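Local coordinates for protein probable oxidoreductase (Mycobacterium abscessus, PDB 4EYE) that probably acts as an oxidoreductase of the medium-chain dehydrogenase family, related to quinone oxidoreductases, at residues S31-L36 with A325-A330; C61-L66 with G70-K75; D133-V138 with S314-L319; T146-Y151 with K181-K186. All coordinates share one frame; numbering follows the deposited sequence.

Interaction 1. Residues S31-L36 with A325-A330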
loop_
_atom_site.group_PDB
_atom_site.type_symbol
_atom_site.label_atom_id
_atom_site.label_comp_id
_atom_site.label_asym_id
_atom_site.label_seq_id
_atom_site.Cartn_x
_atom_site.Cartn_y
_atom_site.Cartn_z
ATOM N N SER A 31 -1.411 -5.585 -22.348
ATOM C CA SER A 31 -0.746 -4.405 -22.910
ATOM C C SER A 31 -0.652 -3.241 -21.896
ATOM O O SER A 31 -0.301 -2.121 -22.278
ATOM C CB SER A 31 -1.508 -3.939 -24.149
ATOM O OG SER A 31 -2.821 -3.484 -23.775
ATOM N N GLY A 32 -0.926 -3.492 -20.619
ATOM C CA GLY A 32 -0.940 -2.407 -19.632
ATOM C C GLY A 32 -2.280 -1.674 -19.628
ATOM O O GLY A 32 -3.289 -2.236 -20.087
ATOM N N PRO A 33 -2.300 -0.423 -19.117
ATOM C CA PRO A 33 -3.538 0.378 -19.008
ATOM C C PRO A 33 -4.369 0.489 -20.287
ATOM O O PRO A 33 -5.599 0.509 -20.204
ATOM C CB PRO A 33 -3.024 1.760 -18.579
ATOM C CG PRO A 33 -1.839 1.448 -17.746
ATOM C CD PRO A 33 -1.172 0.258 -18.443
ATOM N N GLU A 34 -3.690 0.554 -21.443
ATOM C CA GLU A 34 -4.323 0.619 -22.759
ATOM C C GLU A 34 -5.284 -0.520 -22.986
ATOM O O GLU A 34 -6.277 -0.361 -23.697
ATOM C CB GLU A 34 -3.258 0.608 -23.897
ATOM N N GLY A 35 -5.029 -1.684 -22.390
ATOM C CA GLY A 35 -5.936 -2.825 -22.560
ATOM C C GLY A 35 -7.140 -2.872 -21.641
ATOM O O GLY A 35 -7.908 -3.874 -21.639
ATOM N N LEU A 36 -7.340 -1.831 -20.850
ATOM C CA LEU A 36 -8.387 -1.850 -19.841
ATOM C C LEU A 36 -9.673 -1.312 -20.456
ATOM O O LEU A 36 -9.654 -0.261 -21.065
ATOM C CB LEU A 36 -8.001 -1.016 -18.614
ATOM C CG LEU A 36 -6.862 -1.494 -17.701
ATOM C CD1 LEU A 36 -6.538 -0.495 -16.616
ATOM C CD2 LEU A 36 -7.226 -2.811 -17.064
ATOM N N ALA A 325 -7.011 6.472 -15.136
ATOM C CA ALA A 325 -6.526 6.464 -13.766
ATOM C C ALA A 325 -5.218 5.655 -13.724
ATOM O O ALA A 325 -4.183 6.095 -13.157
ATOM C CB ALA A 325 -7.584 5.855 -12.827
ATOM N N LEU A 326 -5.263 4.466 -14.315
ATOM C CA LEU A 326 -4.106 3.579 -14.281
ATOM C C LEU A 326 -2.926 4.137 -15.100
ATOM O O LEU A 326 -1.768 3.946 -14.751
ATOM C CB LEU A 326 -4.489 2.144 -14.703
ATOM C CG LEU A 326 -4.820 1.180 -13.563
ATOM C CD1 LEU A 326 -3.496 0.849 -12.797
ATOM C CD2 LEU A 326 -5.869 1.778 -12.632
ATOM N N GLN A 327 -3.221 4.802 -16.195
ATOM C CA GLN A 327 -2.167 5.454 -17.002
ATOM C C GLN A 327 -1.474 6.560 -16.187
ATOM O O GLN A 327 -0.252 6.664 -16.176
ATOM C CB GLN A 327 -2.770 6.077 -18.269
ATOM C CG GLN A 327 -1.727 6.463 -19.341
ATOM C CD GLN A 327 -0.926 5.265 -19.785
ATOM O OE1 GLN A 327 -1.457 4.317 -20.355
ATOM N NE2 GLN A 327 0.351 5.287 -19.504
ATOM N N ASP A 328 -2.263 7.367 -15.489
ATOM C CA ASP A 328 -1.683 8.409 -14.622
ATOM C C ASP A 328 -0.797 7.802 -13.551
ATOM O O ASP A 328 0.306 8.286 -13.286
ATOM C CB ASP A 328 -2.792 9.220 -13.990
ATOM C CG ASP A 328 -3.499 10.119 -14.999
ATOM O OD1 ASP A 328 -3.001 10.267 -16.132
ATOM O OD2 ASP A 328 -4.541 10.696 -14.626
ATOM N N PHE A 329 -1.261 6.711 -12.974
ATOM C CA PHE A 329 -0.479 5.994 -11.984
ATOM C C PHE A 329 0.864 5.513 -12.558
ATOM O O PHE A 329 1.909 5.676 -11.943
ATOM C CB PHE A 329 -1.282 4.799 -11.434
ATOM C CG PHE A 329 -0.506 3.973 -10.460
ATOM C CD1 PHE A 329 0.265 2.893 -10.894
ATOM C CD2 PHE A 329 -0.500 4.299 -9.124
ATOM C CE1 PHE A 329 1.014 2.159 -9.984
ATOM C CE2 PHE A 329 0.233 3.572 -8.208
ATOM C CZ PHE A 329 0.985 2.503 -8.628
ATOM N N ALA A 330 0.806 4.898 -13.724
ATOM C CA ALA A 330 1.997 4.424 -14.448
ATOM C C ALA A 330 2.945 5.575 -14.858
ATOM O O ALA A 330 4.149 5.417 -14.802
ATOM C CB ALA A 330 1.572 3.639 -15.683
#

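Interaction 2. Residues C61-L66 with G70-K75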
loop_
_atom_site.group_PDB
_atom_site.type_symbol
_atom_site.label_atom_id
_atom_site.label_comp_id
_atom_site.label_asym_id
_atom_site.label_seq_id
_atom_site.Cartn_x
_atom_site.Cartn_y
_atom_site.Cartn_z
ATOM N N CYS A 61 -2.949 0.074 -6.808
ATOM C CA CYS A 61 -1.616 -0.210 -6.278
ATOM C C CYS A 61 -0.680 -0.720 -7.404
ATOM O O CYS A 61 -1.145 -1.109 -8.504
ATOM C CB CYS A 61 -1.706 -1.225 -5.156
ATOM S SG CYS A 61 -2.133 -2.913 -5.678
ATOM N N PHE A 62 0.609 -0.765 -7.095
ATOM C CA PHE A 62 1.611 -1.164 -8.061
ATOM C C PHE A 62 1.378 -2.585 -8.594
ATOM O O PHE A 62 1.486 -2.799 -9.785
ATOM C CB PHE A 62 3.040 -0.985 -7.495
ATOM C CG PHE A 62 4.113 -0.998 -8.563
ATOM C CD1 PHE A 62 4.168 -0.016 -9.515
ATOM C CD2 PHE A 62 5.045 -2.012 -8.615
ATOM C CE1 PHE A 62 5.143 -0.039 -10.525
ATOM C CE2 PHE A 62 6.039 -2.029 -9.594
ATOM C CZ PHE A 62 6.081 -1.041 -10.552
ATOM N N PRO A 63 1.011 -3.548 -7.735
ATOM C CA PRO A 63 0.702 -4.886 -8.291
ATOM C C PRO A 63 -0.407 -4.897 -9.337
ATOM O O PRO A 63 -0.291 -5.600 -10.352
ATOM C CB PRO A 63 0.303 -5.697 -7.062
ATOM C CG PRO A 63 1.114 -5.081 -5.949
ATOM C CD PRO A 63 1.122 -3.589 -6.265
ATOM N N ASP A 64 -1.436 -4.069 -9.147
ATOM C CA ASP A 64 -2.527 -3.976 -10.118
ATOM C C ASP A 64 -1.970 -3.620 -11.469
ATOM O O ASP A 64 -2.254 -4.264 -12.481
ATOM C CB ASP A 64 -3.589 -2.904 -9.791
ATOM C CG ASP A 64 -4.230 -3.055 -8.444
ATOM O OD1 ASP A 64 -4.408 -4.196 -7.920
ATOM O OD2 ASP A 64 -4.686 -1.989 -7.925
ATOM N N TYR A 65 -1.194 -2.555 -11.483
ATOM C CA TYR A 65 -0.562 -2.061 -12.706
ATOM C C TYR A 65 0.344 -3.127 -13.377
ATOM O O TYR A 65 0.273 -3.378 -14.590
ATOM C CB TYR A 65 0.243 -0.809 -12.346
ATOM C CG TYR A 65 1.171 -0.346 -13.446
ATOM C CD1 TYR A 65 0.670 -0.026 -14.694
ATOM C CD2 TYR A 65 2.535 -0.230 -13.238
ATOM C CE1 TYR A 65 1.499 0.391 -15.710
ATOM C CE2 TYR A 65 3.383 0.173 -14.268
ATOM C CZ TYR A 65 2.841 0.468 -15.512
ATOM O OH TYR A 65 3.637 0.888 -16.552
ATOM N N LEU A 66 1.183 -3.762 -12.567
ATOM C CA LEU A 66 2.055 -4.834 -13.056
ATOM C C LEU A 66 1.226 -5.948 -13.689
ATOM O O LEU A 66 1.625 -6.494 -14.724
ATOM C CB LEU A 66 2.955 -5.394 -11.910
ATOM C CG LEU A 66 4.006 -4.426 -11.289
ATOM C CD1 LEU A 66 4.983 -5.074 -10.273
ATOM C CD2 LEU A 66 4.851 -3.775 -12.402
ATOM N N GLY A 70 1.196 -8.073 -17.447
ATOM C CA GLY A 70 1.703 -9.420 -17.268
ATOM C C GLY A 70 3.083 -9.487 -16.617
ATOM O O GLY A 70 3.857 -10.406 -16.913
ATOM N N GLU A 71 3.394 -8.515 -15.745
ATOM C CA GLU A 71 4.725 -8.399 -15.125
ATOM C C GLU A 71 4.713 -8.601 -13.629
ATOM O O GLU A 71 5.728 -8.389 -12.969
ATOM C CB GLU A 71 5.359 -7.049 -15.452
ATOM C CG GLU A 71 5.763 -6.922 -16.913
ATOM C CD GLU A 71 6.218 -5.529 -17.296
ATOM O OE1 GLU A 71 6.453 -4.703 -16.403
ATOM O OE2 GLU A 71 6.332 -5.257 -18.502
ATOM N N TYR A 72 3.583 -9.022 -13.087
ATOM C CA TYR A 72 3.470 -9.250 -11.670
ATOM C C TYR A 72 3.904 -10.682 -11.358
ATOM O O TYR A 72 3.770 -11.559 -12.220
ATOM C CB TYR A 72 2.055 -9.027 -11.220
ATOM C CG TYR A 72 1.896 -9.120 -9.729
ATOM C CD1 TYR A 72 2.723 -8.370 -8.884
ATOM C CD2 TYR A 72 0.945 -9.958 -9.153
ATOM C CE1 TYR A 72 2.594 -8.455 -7.526
ATOM C CE2 TYR A 72 0.803 -10.033 -7.778
ATOM C CZ TYR A 72 1.640 -9.286 -6.982
ATOM O OH TYR A 72 1.527 -9.336 -5.629
ATOM N N GLN A 73 4.366 -10.925 -10.133
ATOM C CA GLN A 73 4.831 -12.271 -9.735
ATOM C C GLN A 73 3.794 -13.344 -10.096
ATOM O O GLN A 73 4.165 -14.419 -10.512
ATOM C CB GLN A 73 5.219 -12.345 -8.240
ATOM C CG GLN A 73 4.048 -12.386 -7.266
ATOM C CD GLN A 73 4.433 -12.061 -5.827
ATOM O OE1 GLN A 73 5.609 -11.898 -5.512
ATOM N NE2 GLN A 73 3.432 -11.990 -4.939
ATOM N N LEU A 74 2.512 -13.025 -9.977
ATOM C CA LEU A 74 1.450 -13.903 -10.415
ATOM C C LEU A 74 0.893 -13.374 -11.735
ATOM O O LEU A 74 0.441 -12.215 -11.822
ATOM C CB LEU A 74 0.357 -13.971 -9.355
ATOM C CG LEU A 74 -0.962 -14.666 -9.721
ATOM C CD1 LEU A 74 -0.735 -16.040 -10.362
ATOM C CD2 LEU A 74 -1.853 -14.781 -8.476
ATOM N N LYS A 75 0.929 -14.219 -12.757
ATOM C CA LYS A 75 0.485 -13.832 -14.085
ATOM C C LYS A 75 -0.983 -14.186 -14.251
ATOM O O LYS A 75 -1.328 -15.357 -14.328
ATOM C CB LYS A 75 1.361 -14.475 -15.178
ATOM C CG LYS A 75 1.118 -13.949 -16.599
ATOM C CD LYS A 75 2.407 -13.963 -17.416
ATOM C CE LYS A 75 2.181 -14.037 -18.912
ATOM N NZ LYS A 75 3.487 -14.065 -19.640
#

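Interaction 3. Residues D133-V138 with S314-L319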
loop_
_atom_site.group_PDB
_atom_site.type_symbol
_atom_site.label_atom_id
_atom_site.label_comp_id
_atom_site.label_asym_id
_atom_site.label_seq_id
_atom_site.Cartn_x
_atom_site.Cartn_y
_atom_site.Cartn_z
ATOM N N ASP A 133 -13.192 7.608 6.075
ATOM C CA ASP A 133 -14.076 7.342 4.971
ATOM C C ASP A 133 -13.568 6.130 4.146
ATOM O O ASP A 133 -12.505 5.603 4.434
ATOM C CB ASP A 133 -14.325 8.605 4.108
ATOM C CG ASP A 133 -13.160 8.989 3.230
ATOM O OD1 ASP A 133 -12.267 8.156 2.923
ATOM O OD2 ASP A 133 -13.158 10.146 2.793
ATOM N N ASP A 134 -14.350 5.686 3.164
ATOM C CA ASP A 134 -14.020 4.466 2.391
ATOM C C ASP A 134 -12.729 4.554 1.578
ATOM O O ASP A 134 -12.007 3.587 1.472
ATOM C CB ASP A 134 -15.208 4.012 1.512
ATOM C CG ASP A 134 -16.369 3.566 2.358
ATOM O OD1 ASP A 134 -16.188 3.201 3.543
ATOM O OD2 ASP A 134 -17.486 3.559 1.869
ATOM N N ALA A 135 -12.440 5.712 1.015
ATOM C CA ALA A 135 -11.140 5.925 0.332
ATOM C C ALA A 135 -9.939 5.821 1.296
ATOM O O ALA A 135 -8.923 5.193 1.005
ATOM C CB ALA A 135 -11.124 7.260 -0.374
ATOM N N GLU A 136 -10.048 6.487 2.437
ATOM C CA GLU A 136 -9.001 6.419 3.453
ATOM C C GLU A 136 -8.842 5.001 3.965
ATOM O O GLU A 136 -7.709 4.552 4.186
ATOM C CB GLU A 136 -9.309 7.394 4.602
ATOM C CG GLU A 136 -9.245 8.887 4.212
ATOM C CD GLU A 136 -9.860 9.791 5.315
ATOM O OE1 GLU A 136 -10.775 9.359 6.045
ATOM O OE2 GLU A 136 -9.332 10.893 5.467
ATOM N N ALA A 137 -9.960 4.291 4.113
ATOM C CA ALA A 137 -9.956 2.901 4.569
ATOM C C ALA A 137 -9.292 1.992 3.535
ATOM O O ALA A 137 -8.398 1.187 3.852
ATOM C CB ALA A 137 -11.361 2.401 4.855
ATOM N N VAL A 138 -9.672 2.146 2.268
ATOM C CA VAL A 138 -9.012 1.268 1.238
ATOM C C VAL A 138 -7.524 1.532 1.198
ATOM O O VAL A 138 -6.695 0.599 0.981
ATOM C CB VAL A 138 -9.709 1.298 -0.167
ATOM C CG1 VAL A 138 -9.261 2.536 -0.972
ATOM C CG2 VAL A 138 -9.445 -0.025 -0.935
ATOM N N SER A 314 -5.098 11.248 -2.861
ATOM C CA SER A 314 -4.815 12.414 -3.708
ATOM C C SER A 314 -5.799 12.499 -4.894
ATOM O O SER A 314 -6.028 13.589 -5.434
ATOM C CB SER A 314 -3.375 12.367 -4.193
ATOM O OG SER A 314 -3.110 11.164 -4.931
ATOM N N ALA A 315 -6.402 11.369 -5.263
ATOM C CA ALA A 315 -7.313 11.296 -6.366
ATOM C C ALA A 315 -8.388 10.215 -6.138
ATOM O O ALA A 315 -8.077 9.103 -5.678
ATOM C CB ALA A 315 -6.563 10.974 -7.647
ATOM N N ARG A 316 -9.631 10.552 -6.515
ATOM C CA ARG A 316 -10.724 9.618 -6.533
ATOM C C ARG A 316 -11.353 9.716 -7.916
ATOM O O ARG A 316 -11.982 10.704 -8.257
ATOM C CB ARG A 316 -11.731 9.901 -5.413
ATOM C CG ARG A 316 -11.100 10.144 -4.069
ATOM C CD ARG A 316 -12.093 10.174 -2.938
ATOM N NE ARG A 316 -11.472 10.635 -1.706
ATOM C CZ ARG A 316 -12.046 10.536 -0.501
ATOM N NH1 ARG A 316 -13.241 10.015 -0.388
ATOM N NH2 ARG A 316 -11.427 10.971 0.579
ATOM N N ILE A 317 -11.169 8.669 -8.700
ATOM C CA ILE A 317 -11.444 8.690 -10.142
ATOM C C ILE A 317 -12.640 7.790 -10.374
ATOM O O ILE A 317 -12.710 6.722 -9.776
ATOM C CB ILE A 317 -10.240 8.177 -10.925
ATOM C CG1 ILE A 317 -8.935 8.980 -10.610
ATOM C CG2 ILE A 317 -10.575 8.138 -12.412
ATOM C CD1 ILE A 317 -8.990 10.489 -10.889
ATOM N N PRO A 318 -13.637 8.233 -11.160
ATOM C CA PRO A 318 -14.712 7.284 -11.446
ATOM C C PRO A 318 -14.170 5.970 -12.040
ATOM O O PRO A 318 -13.294 5.982 -12.897
ATOM C CB PRO A 318 -15.588 8.018 -12.482
ATOM C CG PRO A 318 -15.165 9.470 -12.456
ATOM C CD PRO A 318 -13.824 9.537 -11.800
ATOM N N LEU A 319 -14.768 4.855 -11.638
ATOM C CA LEU A 319 -14.467 3.535 -12.182
ATOM C C LEU A 319 -14.491 3.507 -13.704
ATOM O O LEU A 319 -13.663 2.885 -14.317
ATOM C CB LEU A 319 -15.440 2.487 -11.612
ATOM C CG LEU A 319 -15.171 1.060 -12.032
ATOM C CD1 LEU A 319 -13.735 0.650 -11.672
ATOM C CD2 LEU A 319 -16.181 0.117 -11.367
#

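Interaction 4. Residues T146-Y151 with K181-K186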
loop_
_atom_site.group_PDB
_atom_site.type_symbol
_atom_site.label_atom_id
_atom_site.label_comp_id
_atom_site.label_asym_id
_atom_site.label_seq_id
_atom_site.Cartn_x
_atom_site.Cartn_y
_atom_site.Cartn_z
ATOM N N THR A 146 1.311 -3.533 5.213
ATOM C CA THR A 146 2.676 -3.867 4.845
ATOM C C THR A 146 3.705 -3.136 5.723
ATOM O O THR A 146 4.633 -3.751 6.240
ATOM C CB THR A 146 2.958 -3.547 3.366
ATOM O OG1 THR A 146 2.080 -4.306 2.551
ATOM C CG2 THR A 146 4.394 -3.878 2.990
ATOM N N MET A 147 3.510 -1.835 5.881
ATOM C CA MET A 147 4.437 -1.008 6.629
ATOM C C MET A 147 4.319 -1.194 8.144
ATOM O O MET A 147 5.342 -1.170 8.811
ATOM C CB MET A 147 4.396 0.468 6.189
ATOM C CG MET A 147 5.026 0.748 4.799
ATOM S SD MET A 147 6.706 0.034 4.590
ATOM C CE MET A 147 7.539 0.657 6.052
ATOM N N TYR A 148 3.127 -1.506 8.668
ATOM C CA TYR A 148 2.994 -1.868 10.092
ATOM C C TYR A 148 3.821 -3.131 10.369
ATOM O O TYR A 148 4.639 -3.161 11.290
ATOM C CB TYR A 148 1.551 -2.098 10.535
ATOM C CG TYR A 148 1.427 -2.114 12.039
ATOM C CD1 TYR A 148 1.117 -0.948 12.735
ATOM C CD2 TYR A 148 1.661 -3.260 12.758
ATOM C CE1 TYR A 148 1.041 -0.922 14.112
ATOM C CE2 TYR A 148 1.600 -3.255 14.148
ATOM C CZ TYR A 148 1.260 -2.065 14.808
ATOM O OH TYR A 148 1.189 -2.052 16.164
ATOM N N PHE A 149 3.571 -4.166 9.584
ATOM C CA PHE A 149 4.370 -5.381 9.610
ATOM C C PHE A 149 5.874 -5.132 9.470
ATOM O O PHE A 149 6.645 -5.646 10.261
ATOM C CB PHE A 149 3.892 -6.291 8.486
ATOM C CG PHE A 149 4.800 -7.451 8.192
ATOM C CD1 PHE A 149 4.919 -8.520 9.096
ATOM C CD2 PHE A 149 5.455 -7.528 6.986
ATOM C CE1 PHE A 149 5.702 -9.621 8.791
ATOM C CE2 PHE A 149 6.261 -8.635 6.678
ATOM C CZ PHE A 149 6.373 -9.678 7.575
ATOM N N ALA A 150 6.278 -4.341 8.474
ATOM C CA ALA A 150 7.697 -4.028 8.264
ATOM C C ALA A 150 8.325 -3.423 9.499
ATOM O O ALA A 150 9.452 -3.779 9.893
ATOM C CB ALA A 150 7.897 -3.036 7.083
ATOM N N TYR A 151 7.634 -2.450 10.066
ATOM C CA TYR A 151 8.140 -1.767 11.262
ATOM C C TYR A 151 8.049 -2.580 12.552
ATOM O O TYR A 151 9.048 -2.736 13.307
ATOM C CB TYR A 151 7.381 -0.466 11.451
ATOM C CG TYR A 151 7.763 0.646 10.506
ATOM C CD1 TYR A 151 9.050 0.800 10.047
ATOM C CD2 TYR A 151 6.813 1.592 10.114
ATOM C CE1 TYR A 151 9.398 1.871 9.224
ATOM C CE2 TYR A 151 7.141 2.624 9.275
ATOM C CZ TYR A 151 8.408 2.788 8.834
ATOM O OH TYR A 151 8.697 3.899 8.033
ATOM N N LYS A 181 6.041 8.062 12.062
ATOM C CA LYS A 181 5.742 9.235 12.914
ATOM C C LYS A 181 4.798 8.801 14.017
ATOM O O LYS A 181 4.996 9.130 15.182
ATOM C CB LYS A 181 5.136 10.387 12.108
ATOM C CG LYS A 181 6.081 11.080 11.156
ATOM C CD LYS A 181 7.356 11.602 11.812
ATOM C CE LYS A 181 7.127 12.723 12.823
ATOM N NZ LYS A 181 8.375 12.870 13.652
ATOM N N GLY A 182 3.817 7.982 13.642
ATOM C CA GLY A 182 2.883 7.422 14.597
ATOM C C GLY A 182 3.558 6.609 15.687
ATOM O O GLY A 182 3.083 6.588 16.808
ATOM N N MET A 183 4.656 5.929 15.339
ATOM C CA MET A 183 5.390 5.120 16.301
ATOM C C MET A 183 6.483 5.890 17.062
ATOM O O MET A 183 7.316 5.288 17.733
ATOM C CB MET A 183 5.998 3.901 15.617
ATOM C CG MET A 183 4.963 2.893 15.162
ATOM S SD MET A 183 5.710 1.540 14.254
ATOM C CE MET A 183 4.339 0.401 14.249
ATOM N N GLY A 184 6.505 7.206 16.936
ATOM C CA GLY A 184 7.495 8.033 17.681
ATOM C C GLY A 184 8.880 8.132 17.035
ATOM O O GLY A 184 9.844 8.499 17.719
ATOM N N ALA A 185 8.989 7.827 15.734
ATOM C CA ALA A 185 10.246 7.988 15.012
ATOM C C ALA A 185 10.407 9.392 14.404
ATOM O O ALA A 185 9.448 10.117 14.187
ATOM C CB ALA A 185 10.414 6.946 13.905
ATOM N N LYS A 186 11.646 9.731 14.100
ATOM C CA LYS A 186 11.956 10.861 13.221
ATOM C C LYS A 186 12.128 10.332 11.816
ATOM O O LYS A 186 12.674 9.246 11.634
ATOM C CB LYS A 186 13.234 11.558 13.681
ATOM C CG LYS A 186 13.632 12.796 12.853
ATOM C CD LYS A 186 14.841 13.580 13.446
ATOM C CE LYS A 186 15.285 14.713 12.491
ATOM N NZ LYS A 186 16.222 15.702 13.120
#

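Interaction 1. Residues S31-L36 with A325-A330
The Q327 amide meets the pyrrolidine ring of P33 at its oxygen end, the side chains crossing at about a right angle: CB of P33 lies 3.5 Å from OE1 of Q327 and out of the amide plane, about 58° above it as seen from OE1, while CG of P33 is 3.9 Å from the same oxygen. NE2 of that amide is hydrogen-bonded to D331 OD1, which helps fix how the group is turned. The reach depends on a bend at chi2 (59°), which turns the glutamine back toward the proline after its CG has left anti to the backbone N (chi1 -165°). P33 CG also comes 3.9 Å from the backbone O of L326 and 4.1 Å from CB of L326, so the proline ring rests against one turn of the helix. Helix 322-330 thereby meets the 3-10 turn 33-35 between strands 21-27 and 36-42; segments some 290 positions apart are brought together within the substrate-side domain of the medium-chain dehydrogenase fold. No hydrogen bond crosses the interface. At its buried end, CD1 of L36 packs 3.8 Å from CB of L326, again nearly perpendicular. The turn itself is fastened by the bond from L36 N to P33 O (3.0 Å).

Interaction 2. Residues C61-L66 with G70-K75
G70 turns the chain away from the end of helix 62-68 and lies close to L66, whose carbonyl marks the last turn. With positive phi (63°), G70 holds the C' position of a Schellman motif. Its N comes 3.2 Å from L66 O, at an angle too poor for a hydrogen bond. E71 supplies the bond instead: E71 N donates to L66 O at 2.9 Å with an N-H...O angle of 167°, the six-to-one link of the motif, reaching the oxygen from above the carbonyl plane. The E71 carboxylate has its main partner elsewhere, in a salt bridge from OE1 to K69.

Y72 carries the side-chain contact. Its CG runs anti to the backbone N (chi1 -174°), which lays the ring back along the helix toward its first turn. P63 CB covers one face, 3.6 Å from Y72 CE1 and 4.0 Å from the centroid of the Y72 ring, a CH-pi contact. The CG methylene of Q73 lies over the opposite face, 3.9 Å above the plane of the Y72 ring and offset toward the rim, so the aromatic group is sandwiched between two aliphatic groups. L66 CD1 sits at the ring edge, and L66 CB meets Y72 CB at 3.8 Å. In this GroES-like part of the fold, the contact joins the helix to the loop leading on to strand 85-92. One nearly straight backbone bond fixes the direction of exit, while dispersion and CH-pi contacts set the ring's position, so the contact relies on little charge chemistry across the segments.

Interaction 3. Residues D133-V138 with S314-L319
R316 reaches across from strand 313-318 with its chain extended from CG to NE and meets D133 with both terminal nitrogens, directed at a single carboxylate oxygen in a salt bridge. NH2 of R316 donates to the syn lone pair of D133 OD2 at 2.9 Å (155° at the hydrogen), and NH1 of R316 gives a longer, more bent bond of 3.2 Å (141°) to the same OD2, arriving from above the carboxylate plane. OD2 lies in the guanidinium plane, yet the carboxylate stands 87° to that plane, so this is a two-nitrogen grip on one oxygen and not a side-by-side pairing of two oxygens.

The hydrogen bonds of the helix start form the second group. OD1 of D133 accepts from E136 N at 2.8 Å, and E136 OE1 accepts from D133 N at 3.0 Å, a reciprocal capping box at the N-terminus of helix 134-140.

Van der Waals contact comes from A135, whose CB lies over the centre of one guanidinium face, 3.4 Å from CZ of R316. V339, on the strand 337-341 that pairs in parallel with 313-318, touches both A135 and R316, placing the helix start against this part of the mixed sheet.

D133 thus divides its work: OD1 caps the helix and OD2 holds the arginine. The arginine's charge and the helix N-terminus would both tend to keep this carboxylate ionised, and the A135 methyl against one guanidinium face probably restrains its tilt.

Interaction 4. Residues T146-Y151 with K181-K186
Y148, on the helix 143-154, offers a ring face to the methyl group of M183. CE of M183 lies 3.6 Å from CE1 of Y148 and 4.0 Å from the Y148 ring centroid, 28° off the ring normal, which satisfies the geometry of a CH-pi contact; the two side chains run at about a right angle. Extended beyond CG (chi2 176°), the methionine brings its sulfur and methyl across to the tyrosines. M183 is the first residue to leave helix 171-182, and G184 is the C' residue of the Schellman motif that ends it. That helix connects the parallel strands 162-165 and 186-191, a beta-alpha-beta crossover of the Rossmann-type nucleotide-binding fold, and helix 143-154 packs beside it. One turn further on, Y151, whose ring has CE of M147 3.6 Å above its plane, meets the same methionine through sulfur: SD of M183 is 3.8 Å from CB of Y151 and 5.2 Å from the Y151 ring centroid, at an oblique 54° to the ring normal, a Met-aromatic contact. Y151 OH is hydrogen-bonded to A176 O of helix 171-182.

Interactions 1 and 2 belong to one neighbourhood: Y65 of helix 62-68 packs on P33 and A330, and F329 meets the start of that helix. Interaction 1 is buried, mostly aliphatic and without a hydrogen bond across it, whereas interaction 2 lies at the surface and adds a backbone bond. Interaction 3 adjoins interaction 1 because strand 313-318 runs on toward helix 322-330, and A325 touches I317; it is partly buried and, unlike the others, carries a salt bridge. Interaction 4, also partly buried, stands apart in the nucleotide-binding half, its centre about 31 Å from that of interaction 1, and depends on methionine and aromatic rings. Interactions 2 and 4 share CH-pi contacts but no secondary-structure elements.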